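2,5-dihydroxypyridine 5,6-dioxygenase (Pseudomonas putida KT2440, PDB 7CUP) catalyses the iron(II)-dependent dioxygenolytic cleavage of the 2,5-dihydroxypyridine ring between carbons 5 and 6, giving N-formylmaleamate in nicotinate degradation. Local coordinates at residues M68-T73 with D283-M288; A74-T79 with P316-I321. All blocks are in the same frame, centred on the assembly; numbering follows the deposited sequence.

Contact 1 (M68-T73 with D283-M288)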
# COMPACT_ATOMS: atom_id res chain seq x y z
N MET A 68 -18.33 -23.20 0.68
CA MET A 68 -17.42 -23.21 1.85
C MET A 68 -15.95 -23.24 1.38
O MET A 68 -15.65 -23.96 0.41
CB MET A 68 -17.74 -24.39 2.77
CG MET A 68 -19.16 -24.35 3.32
SD MET A 68 -19.46 -25.69 4.50
CE MET A 68 -19.62 -27.07 3.38
N GLY A 69 -15.09 -22.53 2.11
CA GLY A 69 -13.63 -22.44 1.88
C GLY A 69 -13.34 -21.51 0.73
O GLY A 69 -14.28 -21.04 0.13
N ASN A 70 -12.08 -21.31 0.38
CA ASN A 70 -11.63 -20.26 -0.57
C ASN A 70 -11.32 -20.88 -1.94
O ASN A 70 -10.98 -20.15 -2.86
CB ASN A 70 -10.44 -19.50 0.03
CG ASN A 70 -10.81 -18.89 1.36
OD1 ASN A 70 -10.23 -19.21 2.40
ND2 ASN A 70 -11.84 -18.07 1.33
N ASP A 71 -11.46 -22.20 -2.07
CA ASP A 71 -11.08 -22.92 -3.31
C ASP A 71 -12.22 -22.74 -4.31
O ASP A 71 -13.32 -23.26 -4.12
CB ASP A 71 -10.72 -24.39 -3.07
CG ASP A 71 -10.10 -25.05 -4.29
OD1 ASP A 71 -10.59 -24.80 -5.42
OD2 ASP A 71 -9.12 -25.79 -4.11
N MET A 72 -11.92 -22.06 -5.40
CA MET A 72 -12.97 -21.67 -6.38
C MET A 72 -13.39 -22.84 -7.26
O MET A 72 -14.43 -22.70 -7.89
CB MET A 72 -12.46 -20.51 -7.22
CG MET A 72 -12.42 -19.26 -6.36
SD MET A 72 -12.35 -17.75 -7.31
CE MET A 72 -13.53 -18.09 -8.62
N THR A 73 -12.69 -23.98 -7.22
CA THR A 73 -13.12 -25.24 -7.91
C THR A 73 -14.24 -25.93 -7.11
O THR A 73 -14.90 -26.82 -7.68
CB THR A 73 -11.96 -26.23 -8.11
OG1 THR A 73 -11.63 -26.83 -6.86
CG2 THR A 73 -10.76 -25.56 -8.73
N ASP A 283 -0.22 -24.98 2.57
CA ASP A 283 -1.51 -24.65 3.23
C ASP A 283 -2.61 -24.72 2.17
O ASP A 283 -2.34 -24.54 0.97
CB ASP A 283 -1.44 -23.32 4.00
CG ASP A 283 -0.51 -23.39 5.21
OD1 ASP A 283 -0.48 -24.43 5.88
OD2 ASP A 283 0.22 -22.41 5.46
N ARG A 284 -3.85 -24.93 2.60
CA ARG A 284 -5.00 -25.08 1.67
C ARG A 284 -5.13 -23.85 0.78
O ARG A 284 -5.43 -23.99 -0.40
CB ARG A 284 -6.27 -25.31 2.47
CG ARG A 284 -6.28 -26.64 3.20
CD ARG A 284 -7.70 -27.09 3.44
NE ARG A 284 -7.71 -28.37 4.11
CZ ARG A 284 -7.43 -28.54 5.40
NH1 ARG A 284 -7.15 -27.50 6.16
NH2 ARG A 284 -7.46 -29.75 5.92
N ASN A 285 -4.89 -22.65 1.30
CA ASN A 285 -5.23 -21.42 0.55
C ASN A 285 -4.08 -21.08 -0.41
O ASN A 285 -4.21 -20.10 -1.11
CB ASN A 285 -5.61 -20.27 1.49
CG ASN A 285 -6.87 -20.54 2.31
OD1 ASN A 285 -7.82 -21.15 1.81
ND2 ASN A 285 -6.87 -20.11 3.57
N ASP A 286 -2.99 -21.83 -0.43
CA ASP A 286 -1.85 -21.52 -1.33
C ASP A 286 -2.31 -21.62 -2.78
O ASP A 286 -1.80 -20.87 -3.59
CB ASP A 286 -0.68 -22.48 -1.12
CG ASP A 286 -0.01 -22.27 0.23
OD1 ASP A 286 -0.39 -21.30 0.93
OD2 ASP A 286 0.86 -23.07 0.58
N GLY A 287 -3.20 -22.55 -3.10
CA GLY A 287 -3.63 -22.82 -4.49
C GLY A 287 -4.63 -23.95 -4.56
O GLY A 287 -5.09 -24.42 -3.51
N MET A 288 -4.95 -24.42 -5.75
CA MET A 288 -5.94 -25.50 -5.97
C MET A 288 -5.26 -26.88 -6.06
O MET A 288 -5.95 -27.89 -6.15
CB MET A 288 -6.72 -25.19 -7.24
CG MET A 288 -5.92 -25.35 -8.52
SD MET A 288 -6.98 -25.04 -9.96
CE MET A 288 -7.72 -23.50 -9.43
O HOH W 1 -10.07 -22.23 2.13
O HOH W 2 -8.66 -28.03 -5.37
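An Asx turn in the loop after strand 53-58, made by Asp-71 and Thr-73, meets the loop that leads to helix 290-294 at Met-288. In the turn, Asp-71 OD1 accepts from the backbone N of Thr-73 at 2.9 Å, a bond that arrives nearly along the C-O axis. Thr-73 OG1 reaches the same oxygen at 2.7 Å from well above the carboxylate plane, so two donors grip OD1 and hold the group against rotation. The other oxygen is thereby presented to 283-288. With CG anti to the backbone N (chi1 -170°), Asp-71 brings OD2 to 3.7 Å from Met-288 CA, the two side chains crossing at about a right angle. A water joins the loops here, donating to Asp-71 OD2 and to Met-288 O. Lys-220 forms a salt bridge with OD2 and also bonds to the carbonyls of Arg-284 and Gly-287, tying the carboxylate to the opposing backbone. An asparagine here would probably deprive Lys-220 of this countercharge and weaken the link between the loops. Deeper in, the bent end of Met-288 lays CE against Thr-73 CG2 at 3.7 Å, with SD a little farther off, and Met-102 packs on both residues. Toward the outer end of the contact, Asn-285 leans in beside Asn-70. A second water accepts from Asn-70 N at 2.8 Å and lies close to Asn-285 OD1. Asn-285 ND2 turns instead to Asp-286 of a neighbouring subunit, whose Asp-283 bonds to the backbone N of Asn-285. The whole is a loop-loop junction beside a subunit interface, built on an Asx turn whose threonine lies close to the iron site.

Contact 2 (A74-T79 with P316-I321). With FE (Fe (III) ion), chain G.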
# COMPACT_ATOMS: atom_id res chain seq x y z
N ALA A 74 -14.43 -25.55 -5.85
CA ALA A 74 -15.39 -26.22 -4.94
C ALA A 74 -16.84 -25.99 -5.41
O ALA A 74 -17.69 -26.88 -5.19
CB ALA A 74 -15.16 -25.72 -3.54
N TYR A 75 -17.15 -24.85 -6.03
CA TYR A 75 -18.55 -24.42 -6.30
C TYR A 75 -18.73 -23.90 -7.73
O TYR A 75 -18.44 -22.70 -7.99
CB TYR A 75 -18.99 -23.35 -5.31
CG TYR A 75 -20.49 -23.24 -5.20
CD1 TYR A 75 -21.22 -22.52 -6.14
CD2 TYR A 75 -21.16 -23.87 -4.18
CE1 TYR A 75 -22.60 -22.41 -6.04
CE2 TYR A 75 -22.54 -23.76 -4.07
CZ TYR A 75 -23.26 -23.05 -5.01
OH TYR A 75 -24.61 -22.97 -4.87
N CYS A 76 -19.28 -24.75 -8.60
CA CYS A 76 -19.50 -24.47 -10.05
C CYS A 76 -20.89 -23.89 -10.23
O CYS A 76 -21.86 -24.64 -10.27
CB CYS A 76 -19.33 -25.74 -10.88
SG CYS A 76 -17.67 -26.43 -10.71
N GLY A 77 -20.99 -22.57 -10.27
CA GLY A 77 -22.26 -21.91 -10.58
C GLY A 77 -22.06 -20.81 -11.59
O GLY A 77 -21.24 -20.97 -12.49
N ASP A 78 -22.82 -19.73 -11.41
CA ASP A 78 -22.65 -18.48 -12.16
C ASP A 78 -21.24 -17.99 -11.88
O ASP A 78 -20.57 -18.52 -10.96
CB ASP A 78 -23.75 -17.47 -11.80
CG ASP A 78 -25.13 -17.94 -12.21
OD1 ASP A 78 -25.22 -18.94 -12.94
OD2 ASP A 78 -26.11 -17.33 -11.78
N THR A 79 -20.78 -17.09 -12.72
CA THR A 79 -19.46 -16.42 -12.62
C THR A 79 -19.69 -14.93 -12.83
O THR A 79 -20.84 -14.50 -13.07
CB THR A 79 -18.44 -16.98 -13.62
OG1 THR A 79 -18.66 -16.45 -14.94
CG2 THR A 79 -18.44 -18.49 -13.71
N PRO A 316 -23.51 -27.40 -8.43
CA PRO A 316 -22.28 -26.69 -8.07
C PRO A 316 -21.24 -27.57 -7.37
O PRO A 316 -20.07 -27.23 -7.41
CB PRO A 316 -22.76 -25.62 -7.09
CG PRO A 316 -23.99 -26.23 -6.46
CD PRO A 316 -24.64 -27.00 -7.58
N CYS A 317 -21.67 -28.65 -6.71
CA CYS A 317 -20.75 -29.51 -5.92
C CYS A 317 -19.78 -30.26 -6.85
O CYS A 317 -20.22 -31.09 -7.65
CB CYS A 317 -21.54 -30.49 -5.07
SG CYS A 317 -20.50 -31.51 -4.01
N HIS A 318 -18.48 -30.00 -6.71
CA HIS A 318 -17.42 -30.54 -7.60
C HIS A 318 -16.26 -31.11 -6.78
O HIS A 318 -15.64 -30.36 -5.98
CB HIS A 318 -16.97 -29.43 -8.54
CG HIS A 318 -15.77 -29.82 -9.32
ND1 HIS A 318 -14.55 -29.24 -9.12
CD2 HIS A 318 -15.61 -30.78 -10.24
CE1 HIS A 318 -13.66 -29.81 -9.91
NE2 HIS A 318 -14.29 -30.74 -10.61
N LEU A 319 -15.93 -32.39 -6.99
CA LEU A 319 -14.73 -33.04 -6.39
C LEU A 319 -13.81 -33.56 -7.49
O LEU A 319 -14.33 -34.02 -8.52
CB LEU A 319 -15.16 -34.20 -5.48
CG LEU A 319 -16.16 -33.83 -4.38
CD1 LEU A 319 -16.54 -35.08 -3.60
CD2 LEU A 319 -15.60 -32.76 -3.44
N ASP A 320 -12.50 -33.38 -7.30
CA ASP A 320 -11.41 -34.00 -8.08
C ASP A 320 -10.70 -34.95 -7.14
O ASP A 320 -10.33 -34.52 -6.01
CB ASP A 320 -10.45 -32.97 -8.67
CG ASP A 320 -11.05 -32.28 -9.89
OD1 ASP A 320 -11.93 -32.88 -10.49
OD2 ASP A 320 -10.65 -31.15 -10.18
N ILE A 321 -10.53 -36.19 -7.58
CA ILE A 321 -9.99 -37.28 -6.73
C ILE A 321 -8.96 -38.06 -7.53
O ILE A 321 -9.33 -38.87 -8.38
CB ILE A 321 -11.13 -38.19 -6.24
CG1 ILE A 321 -12.17 -37.39 -5.47
CG2 ILE A 321 -10.55 -39.34 -5.43
CD1 ILE A 321 -13.41 -38.17 -5.08
FE FE G . -13.43 -32.14 -12.07
O HOH W 3 -17.11 -28.90 -3.86
O HOH W 4 -11.99 -30.39 -12.57
O HOH W 5 -15.38 -31.40 -13.15
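A single beta bridge pairs Tyr-75 with Cys-317, and Cys-76 N donates to Pro-316 O at 2.9 Å in a nearly straight bond. Pro-316 CA in turn lies 3.0 Å from Cys-76 O in a CA-H...O contact. The Tyr-75 ring, its CG anti to the backbone N (chi1 -160°), swings back alongside Pro-316 and receives CB over the centre of one face, 3.3 Å from the centroid and 11° off the normal: a CH-pi contact. Pro-316 CG extends over the phenol end, near CZ and OH. On Cys-76, SG touches His-318 CB at 3.8 Å and approaches the imidazole obliquely. A water donates to both Ala-74 O and His-318 O and so bridges the backbones farther along. The imidazole continues away from 74-79 to the iron(III) ion, which NE2 binds at 2.2 Å, while ND1 bonds to the carbonyl of Thr-73; Asp-320 OD1 binds the metal at 2.3 Å, while OD2 accepts from a metal-bound water and pairs with Arg-293. His-265 and Ser-302 complete the protein ligands, with two waters, in a six-coordinate non-heme iron site of a ring-cleaving dioxygenase.

In the fold
Contacts 1 and 2 are consecutive in the chain on one side, 68-73 running straight into 74-79, and their centres lie 12 Å apart. They meet at the iron site: Thr-73 O lies 2.8 Å from His-318 ND1, a probable hydrogen bond that would fix the imidazole's rotation and leave NE2 directed at the metal. Thr-73 is thus a second-shell residue, and the side chain of Thr-73 is about 7 Å from the bound Fe (III) ion. Arg-293 gives a further connection, bonding to Met-288 O of contact 1 and to Asp-320 of contact 2. The 68-79 loop therefore joins the subunit-interface loop 283-288 to the metal-binding segment 316-321.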